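Local atomic coordinates of Mlr3007 protein (Mesorhizobium loti, PDB entry 3QQM), a protein that probably transfers amino groups between branched-chain amino acids and 2-oxoglutarate, using pyridoxal 5'-phosphate as cofactor. Residues I154-L166 with K204-I216. Residues are numbered along the deposited sequence; the frame is centred on the assembly and turned at random.
Sequences ITNVFADFGDGVL and KALFVGNSLRGLI. With EDO (1,2-ethanediol), chain V.
Phe-158 and Phe-207 form the central hydrogen-bonded pair of an antiparallel ladder between strands 156-160 and 205-210; Phe-207 N gives to Phe-158 O at 2.8 Å. Packing is tight beside this pair. Leu-215 CD2 comes within 3.5 Å of Phe-158 CD1, the side chains crossing at about a right angle, while Gly-209 N lies at the ring's edge. On the sheet face carrying Val-157, Ala-159, Leu-206 and Val-208, Leu-206 CD1 touches both Val-157 CG1 and Ala-159 CB, carried there by a CG anti to the backbone N (chi1 -179°). Where the strand enters the turn, buried Asn-210 bonds Ile-154 O through ND2 at 3.1 Å, nearly straight and with the acceptor in the Asn-210 amide plane; OD1 accepts from Arg-213 N in an Asx motif. A leucine here would probably leave both backbone groups without these mates and the turn before Gly-214 less fixed. Next door, Ser-211 N hydrogen-bonds a phosphate oxygen of pyridoxal-phosphate-modified Lys-118. The opposite end is looser and solvent-facing: a classic beta bulge sets exposed Lys-204 and Ala-205 opposite Asp-160, and Lys-204 CG rests 3.7 Å from exposed Gly-162 CA while its amine points off beyond the contact. Strand 156-160 is one of the mixed sheet's two edge strands, with 205-210 running between it and 214-220; helix 179-186 meets Phe-158, and strand 99-103 meets Leu-206 and Val-208.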
ATOM      1  N   ILE A 154      -0.736   4.503  -3.345  1.00 13.86           N
ATOM      2  CA  ILE A 154      -0.802   3.033  -3.252  1.00 14.17           C
ATOM      3  C   ILE A 154       0.529   2.397  -2.874  1.00 13.79           C
ATOM      4  O   ILE A 154       0.720   1.176  -3.032  1.00 13.64           O
ATOM      5  CB  ILE A 154      -1.306   2.377  -4.576  1.00 14.59           C
ATOM      6  CG1 ILE A 154      -0.348   2.711  -5.723  1.00 15.89           C
ATOM      7  CG2 ILE A 154      -2.720   2.819  -4.881  1.00 14.66           C
ATOM      8  CD1 ILE A 154      -0.694   2.056  -7.073  1.00 17.79           C
ATOM      9  N   THR A 155       1.434   3.212  -2.354  1.00 13.64           N
ATOM     10  CA  THR A 155       2.756   2.749  -1.992  1.00 13.46           C
ATOM     11  C   THR A 155       3.300   3.482  -0.786  1.00 13.39           C
ATOM     12  O   THR A 155       2.783   4.516  -0.402  1.00 13.07           O
ATOM     13  CB  THR A 155       3.753   3.043  -3.130  1.00 13.85           C
ATOM     14  OG1 THR A 155       3.676   4.429  -3.468  1.00 14.02           O
ATOM     15  CG2 THR A 155       3.460   2.231  -4.401  1.00 13.73           C
ATOM     16  N   ASN A 156       4.325   2.887  -0.170  1.00 13.17           N
ATOM     17  CA  ASN A 156       5.074   3.507   0.893  1.00 12.85           C
ATOM     18  C   ASN A 156       6.356   4.022   0.217  1.00 12.95           C
ATOM     19  O   ASN A 156       6.753   3.502  -0.819  1.00 12.48           O
ATOM     20  CB  ASN A 156       5.377   2.529   2.016  1.00 12.50           C
ATOM     21  CG  ASN A 156       4.149   2.223   2.876  1.00 12.36           C
ATOM     22  OD1 ASN A 156       3.698   1.080   2.954  1.00 10.53           O
ATOM     23  ND2 ASN A 156       3.586   3.264   3.503  1.00 11.48           N
ATOM     24  N   VAL A 157       6.985   5.034   0.815  1.00 12.91           N
ATOM     25  CA  VAL A 157       8.179   5.687   0.271  1.00 13.02           C
ATOM     26  C   VAL A 157       9.439   5.223   0.973  1.00 13.59           C
ATOM     27  O   VAL A 157       9.443   5.015   2.171  1.00 13.46           O
ATOM     28  CB  VAL A 157       8.059   7.223   0.431  1.00 13.31           C
ATOM     29  CG1 VAL A 157       9.306   7.940  -0.126  1.00 12.51           C
ATOM     30  CG2 VAL A 157       6.792   7.721  -0.246  1.00 11.54           C
ATOM     31  N   PHE A 158      10.516   5.084   0.211  1.00 14.26           N
ATOM     32  CA  PHE A 158      11.792   4.620   0.738  1.00 14.78           C
ATOM     33  C   PHE A 158      12.874   5.444   0.084  1.00 15.73           C
ATOM     34  O   PHE A 158      13.023   5.430  -1.160  1.00 15.96           O
ATOM     35  CB  PHE A 158      11.985   3.143   0.427  1.00 14.72           C
ATOM     36  CG  PHE A 158      10.882   2.272   0.958  1.00 13.33           C
ATOM     37  CD1 PHE A 158       9.757   2.029   0.201  1.00 12.98           C
ATOM     38  CD2 PHE A 158      10.979   1.698   2.204  1.00 13.04           C
ATOM     39  CE1 PHE A 158       8.751   1.247   0.672  1.00 12.82           C
ATOM     40  CE2 PHE A 158       9.976   0.936   2.698  1.00 12.53           C
ATOM     41  CZ  PHE A 158       8.847   0.692   1.925  1.00 13.09           C
ATOM     42  N   ALA A 159      13.622   6.172   0.918  1.00 16.13           N
ATOM     43  CA  ALA A 159      14.652   7.068   0.444  1.00 16.80           C
ATOM     44  C   ALA A 159      16.016   6.726   1.020  1.00 17.49           C
ATOM     45  O   ALA A 159      16.177   6.556   2.235  1.00 17.65           O
ATOM     46  CB  ALA A 159      14.269   8.503   0.777  1.00 16.15           C
ATOM     47  N   ASP A 160      16.996   6.640   0.128  1.00 18.43           N
ATOM     48  CA  ASP A 160      18.372   6.332   0.479  1.00 19.29           C
ATOM     49  C   ASP A 160      19.155   7.615   0.406  1.00 20.18           C
ATOM     50  O   ASP A 160      19.420   8.118  -0.689  1.00 20.33           O
ATOM     51  CB  ASP A 160      18.915   5.327  -0.514  1.00 19.82           C
ATOM     52  CG  ASP A 160      20.356   4.890  -0.213  1.00 20.54           C
ATOM     53  OD1 ASP A 160      21.075   5.533   0.605  1.00 20.99           O
ATOM     54  OD2 ASP A 160      20.744   3.873  -0.807  1.00 19.75           O
ATOM     55  N   PHE A 161      19.525   8.163   1.564  1.00 20.92           N
ATOM     56  CA  PHE A 161      20.269   9.442   1.584  1.00 21.80           C
ATOM     57  C   PHE A 161      21.765   9.270   1.422  1.00 22.88           C
ATOM     58  O   PHE A 161      22.522  10.218   1.640  1.00 23.50           O
ATOM     59  CB  PHE A 161      19.933  10.263   2.826  1.00 21.40           C
ATOM     60  CG  PHE A 161      18.494  10.708   2.863  1.00 21.65           C
ATOM     61  CD1 PHE A 161      18.077  11.817   2.115  1.00 21.67           C
ATOM     62  CD2 PHE A 161      17.551  10.019   3.616  1.00 20.87           C
ATOM     63  CE1 PHE A 161      16.759  12.222   2.125  1.00 21.24           C
ATOM     64  CE2 PHE A 161      16.214  10.436   3.634  1.00 21.22           C
ATOM     65  CZ  PHE A 161      15.818  11.530   2.888  1.00 20.69           C
ATOM     66  N   GLY A 162      22.185   8.059   1.050  1.00 23.30           N
ATOM     67  CA  GLY A 162      23.594   7.772   0.797  1.00 24.28           C
ATOM     68  C   GLY A 162      24.190   6.571   1.503  1.00 24.66           C
ATOM     69  O   GLY A 162      25.078   5.923   0.968  1.00 25.63           O
ATOM     70  N   ASP A 163      23.707   6.262   2.694  1.00 24.29           N
ATOM     71  CA  ASP A 163      24.286   5.184   3.487  1.00 24.73           C
ATOM     72  C   ASP A 163      23.741   3.782   3.194  1.00 24.44           C
ATOM     73  O   ASP A 163      24.141   2.832   3.842  1.00 25.23           O
ATOM     74  CB  ASP A 163      24.099   5.508   4.972  1.00 24.82           C
ATOM     75  CG  ASP A 163      22.643   5.618   5.363  1.00 24.25           C
ATOM     76  OD1 ASP A 163      21.776   5.359   4.513  1.00 24.35           O
ATOM     77  OD2 ASP A 163      22.357   5.960   6.527  1.00 25.97           O
ATOM     78  N   GLY A 164      22.823   3.651   2.243  1.00 23.49           N
ATOM     79  CA  GLY A 164      22.274   2.350   1.914  1.00 23.05           C
ATOM     80  C   GLY A 164      21.015   1.953   2.685  1.00 21.80           C
ATOM     81  O   GLY A 164      20.396   0.948   2.373  1.00 21.01           O
ATOM     82  N   VAL A 165      20.650   2.732   3.700  1.00 20.94           N
ATOM     83  CA  VAL A 165      19.463   2.441   4.474  1.00 19.83           C
ATOM     84  C   VAL A 165      18.257   3.091   3.795  1.00 18.87           C
ATOM     85  O   VAL A 165      18.359   4.205   3.310  1.00 18.99           O
ATOM     86  CB  VAL A 165      19.604   2.936   5.923  1.00 19.90           C
ATOM     87  CG1 VAL A 165      18.276   2.817   6.660  1.00 19.68           C
ATOM     88  CG2 VAL A 165      20.696   2.155   6.640  1.00 19.72           C
ATOM     89  N   LEU A 166      17.150   2.355   3.703  1.00 17.71           N
ATOM     90  CA  LEU A 166      15.925   2.860   3.102  1.00 17.06           C
ATOM     91  C   LEU A 166      15.090   3.593   4.180  1.00 16.48           C
ATOM     92  O   LEU A 166      14.394   2.975   4.979  1.00 16.31           O
ATOM     93  CB  LEU A 166      15.148   1.712   2.448  1.00 16.69           C
ATOM     94  CG  LEU A 166      15.903   1.037   1.251  1.00 17.72           C
ATOM     95  CD1 LEU A 166      15.261  -0.309   0.871  1.00 17.64           C
ATOM     96  CD2 LEU A 166      16.027   1.936   0.020  1.00 15.91           C
ATOM     97  N   LYS A 204      20.014  10.003  -2.672  1.00 25.78           N
ATOM     98  CA  LYS A 204      20.882   9.414  -3.684  1.00 26.51           C
ATOM     99  C   LYS A 204      20.112   8.351  -4.479  1.00 25.67           C
ATOM    100  O   LYS A 204      20.434   8.069  -5.629  1.00 26.54           O
ATOM    101  CB  LYS A 204      22.091   8.767  -3.031  1.00 27.24           C
ATOM    102  CG  LYS A 204      22.972   9.686  -2.267  1.00 29.15           C
ATOM    103  CD  LYS A 204      23.676  10.654  -3.187  1.00 32.14           C
ATOM    104  CE  LYS A 204      24.593  11.568  -2.411  1.00 33.93           C
ATOM    105  NZ  LYS A 204      25.312  12.528  -3.316  1.00 36.26           N
ATOM    106  N   ALA A 205      19.149   7.712  -3.826  1.00 24.05           N
ATOM    107  CA  ALA A 205      18.293   6.705  -4.470  1.00 23.24           C
ATOM    108  C   ALA A 205      16.908   6.825  -3.826  1.00 21.95           C
ATOM    109  O   ALA A 205      16.780   7.181  -2.644  1.00 21.51           O
ATOM    110  CB  ALA A 205      18.858   5.309  -4.330  1.00 23.22           C
ATOM    111  N   LEU A 206      15.876   6.593  -4.619  1.00 20.91           N
ATOM    112  CA  LEU A 206      14.536   6.733  -4.148  1.00 19.85           C
ATOM    113  C   LEU A 206      13.683   5.651  -4.738  1.00 19.10           C
ATOM    114  O   LEU A 206      13.883   5.258  -5.893  1.00 19.41           O
ATOM    115  CB  LEU A 206      14.014   8.108  -4.563  1.00 20.14           C
ATOM    116  CG  LEU A 206      12.599   8.477  -4.147  1.00 20.08           C
ATOM    117  CD1 LEU A 206      12.438   8.417  -2.638  1.00 19.75           C
ATOM    118  CD2 LEU A 206      12.260   9.860  -4.671  1.00 20.96           C
ATOM    119  N   PHE A 207      12.751   5.150  -3.930  1.00 17.85           N
ATOM    120  CA  PHE A 207      11.835   4.119  -4.345  1.00 17.25           C
ATOM    121  C   PHE A 207      10.479   4.327  -3.720  1.00 16.20           C
ATOM    122  O   PHE A 207      10.342   5.014  -2.715  1.00 15.83           O
ATOM    123  CB  PHE A 207      12.281   2.726  -3.840  1.00 17.07           C
ATOM    124  CG  PHE A 207      13.686   2.346  -4.202  1.00 17.58           C
ATOM    125  CD1 PHE A 207      14.729   2.689  -3.394  1.00 18.00           C
ATOM    126  CD2 PHE A 207      13.948   1.572  -5.327  1.00 18.96           C
ATOM    127  CE1 PHE A 207      16.017   2.317  -3.719  1.00 19.49           C
ATOM    128  CE2 PHE A 207      15.235   1.195  -5.666  1.00 18.68           C
ATOM    129  CZ  PHE A 207      16.265   1.560  -4.867  1.00 20.26           C
ATOM    130  N   VAL A 208       9.474   3.711  -4.322  1.00 15.60           N
ATOM    131  CA  VAL A 208       8.136   3.639  -3.741  1.00 14.59           C
ATOM    132  C   VAL A 208       7.853   2.163  -3.855  1.00 14.38           C
ATOM    133  O   VAL A 208       8.420   1.493  -4.714  1.00 14.18           O
ATOM    134  CB  VAL A 208       7.068   4.506  -4.433  1.00 14.73           C
ATOM    135  CG1 VAL A 208       7.306   5.999  -4.102  1.00 14.10           C
ATOM    136  CG2 VAL A 208       7.009   4.247  -5.942  1.00 14.14           C
ATOM    137  N   GLY A 209       7.049   1.612  -2.969  1.00 14.10           N
ATOM    138  CA  GLY A 209       6.759   0.186  -3.081  1.00 14.18           C
ATOM    139  C   GLY A 209       5.548  -0.294  -2.344  1.00 13.88           C
ATOM    140  O   GLY A 209       4.965   0.443  -1.531  1.00 13.94           O
ATOM    141  N   ASN A 210       5.126  -1.508  -2.698  1.00 13.67           N
ATOM    142  CA  ASN A 210       4.020  -2.174  -2.053  1.00 13.21           C
ATOM    143  C   ASN A 210       4.245  -3.674  -2.133  1.00 13.35           C
ATOM    144  O   ASN A 210       5.192  -4.135  -2.770  1.00 12.97           O
ATOM    145  CB  ASN A 210       2.658  -1.756  -2.612  1.00 13.21           C
ATOM    146  CG  ASN A 210       2.507  -2.012  -4.098  1.00 13.49           C
ATOM    147  OD1 ASN A 210       3.045  -2.963  -4.654  1.00 14.15           O
ATOM    148  ND2 ASN A 210       1.710  -1.189  -4.730  1.00 13.22           N
ATOM    149  N   SER A 211       3.406  -4.431  -1.436  1.00 13.04           N
ATOM    150  CA  SER A 211       3.568  -5.878  -1.404  1.00 13.18           C
ATOM    151  C   SER A 211       3.399  -6.499  -2.793  1.00 13.33           C
ATOM    152  O   SER A 211       4.072  -7.445  -3.134  1.00 13.06           O
ATOM    153  CB  SER A 211       2.575  -6.521  -0.437  1.00 12.67           C
ATOM    154  OG  SER A 211       2.898  -7.886  -0.270  1.00 13.11           O
ATOM    155  N   LEU A 212       2.481  -5.954  -3.568  1.00 13.48           N
ATOM    156  CA  LEU A 212       2.216  -6.460  -4.881  1.00 14.33           C
ATOM    157  C   LEU A 212       3.417  -6.337  -5.815  1.00 15.03           C
ATOM    158  O   LEU A 212       3.789  -7.304  -6.460  1.00 15.20           O
ATOM    159  CB  LEU A 212       1.024  -5.738  -5.505  1.00 13.99           C
ATOM    160  CG  LEU A 212       0.720  -6.127  -6.947  1.00 14.95           C
ATOM    161  CD1 LEU A 212       0.441  -7.655  -7.056  1.00 13.53           C
ATOM    162  CD2 LEU A 212      -0.434  -5.259  -7.555  1.00 13.86           C
ATOM    163  N   ARG A 213       4.039  -5.165  -5.849  1.00 15.58           N
ATOM    164  CA  ARG A 213       5.132  -4.926  -6.811  1.00 16.55           C
ATOM    165  C   ARG A 213       6.544  -4.927  -6.302  1.00 16.50           C
ATOM    166  O   ARG A 213       7.452  -4.938  -7.108  1.00 17.32           O
ATOM    167  CB  ARG A 213       4.908  -3.583  -7.524  1.00 16.67           C
ATOM    168  CG  ARG A 213       3.652  -3.544  -8.318  1.00 18.15           C
ATOM    169  CD  ARG A 213       3.597  -2.383  -9.295  1.00 19.94           C
ATOM    170  NE  ARG A 213       2.348  -2.418 -10.076  1.00 21.10           N
ATOM    171  CZ  ARG A 213       2.186  -3.124 -11.187  1.00 22.68           C
ATOM    172  NH1 ARG A 213       3.175  -3.854 -11.681  1.00 23.45           N
ATOM    173  NH2 ARG A 213       1.019  -3.124 -11.798  1.00 24.40           N
ATOM    174  N   GLY A 214       6.749  -4.936  -5.000  1.00 16.02           N
ATOM    175  CA  GLY A 214       8.105  -4.838  -4.469  1.00 16.29           C
ATOM    176  C   GLY A 214       8.558  -3.380  -4.618  1.00 16.46           C
ATOM    177  O   GLY A 214       7.708  -2.487  -4.807  1.00 16.15           O
ATOM    178  N   LEU A 215       9.874  -3.115  -4.501  1.00 16.81           N
ATOM    179  CA  LEU A 215      10.397  -1.749  -4.668  1.00 17.04           C
ATOM    180  C   LEU A 215      10.427  -1.326  -6.124  1.00 17.34           C
ATOM    181  O   LEU A 215      10.782  -2.103  -7.028  1.00 17.79           O
ATOM    182  CB  LEU A 215      11.800  -1.602  -4.084  1.00 17.67           C
ATOM    183  CG  LEU A 215      11.891  -1.634  -2.566  1.00 17.25           C
ATOM    184  CD1 LEU A 215      13.325  -1.739  -2.128  1.00 17.38           C
ATOM    185  CD2 LEU A 215      11.200  -0.387  -1.960  1.00 16.19           C
ATOM    186  N   ILE A 216      10.040  -0.080  -6.339  1.00 17.33           N
ATOM    187  CA  ILE A 216       9.998   0.510  -7.639  1.00 17.75           C
ATOM    188  C   ILE A 216      10.909   1.736  -7.634  1.00 18.68           C
ATOM    189  O   ILE A 216      10.686   2.678  -6.871  1.00 18.22           O
ATOM    190  CB  ILE A 216       8.588   0.948  -7.990  1.00 17.56           C
ATOM    191  CG1 ILE A 216       7.598  -0.225  -7.850  1.00 16.95           C
ATOM    192  CG2 ILE A 216       8.547   1.527  -9.414  1.00 17.31           C
ATOM    193  CD1 ILE A 216       6.149   0.207  -7.885  1.00 15.74           C
TER
HETATM  194  C1  EDO V 303      16.079   6.156  -8.738  1.00 46.70           C
HETATM  195  O1  EDO V 303      16.403   7.189  -7.798  1.00 45.80           O
HETATM  196  C2  EDO V 303      16.929   4.910  -8.481  1.00 46.96           C
HETATM  197  O2  EDO V 303      16.551   4.256  -7.254  1.00 46.35           O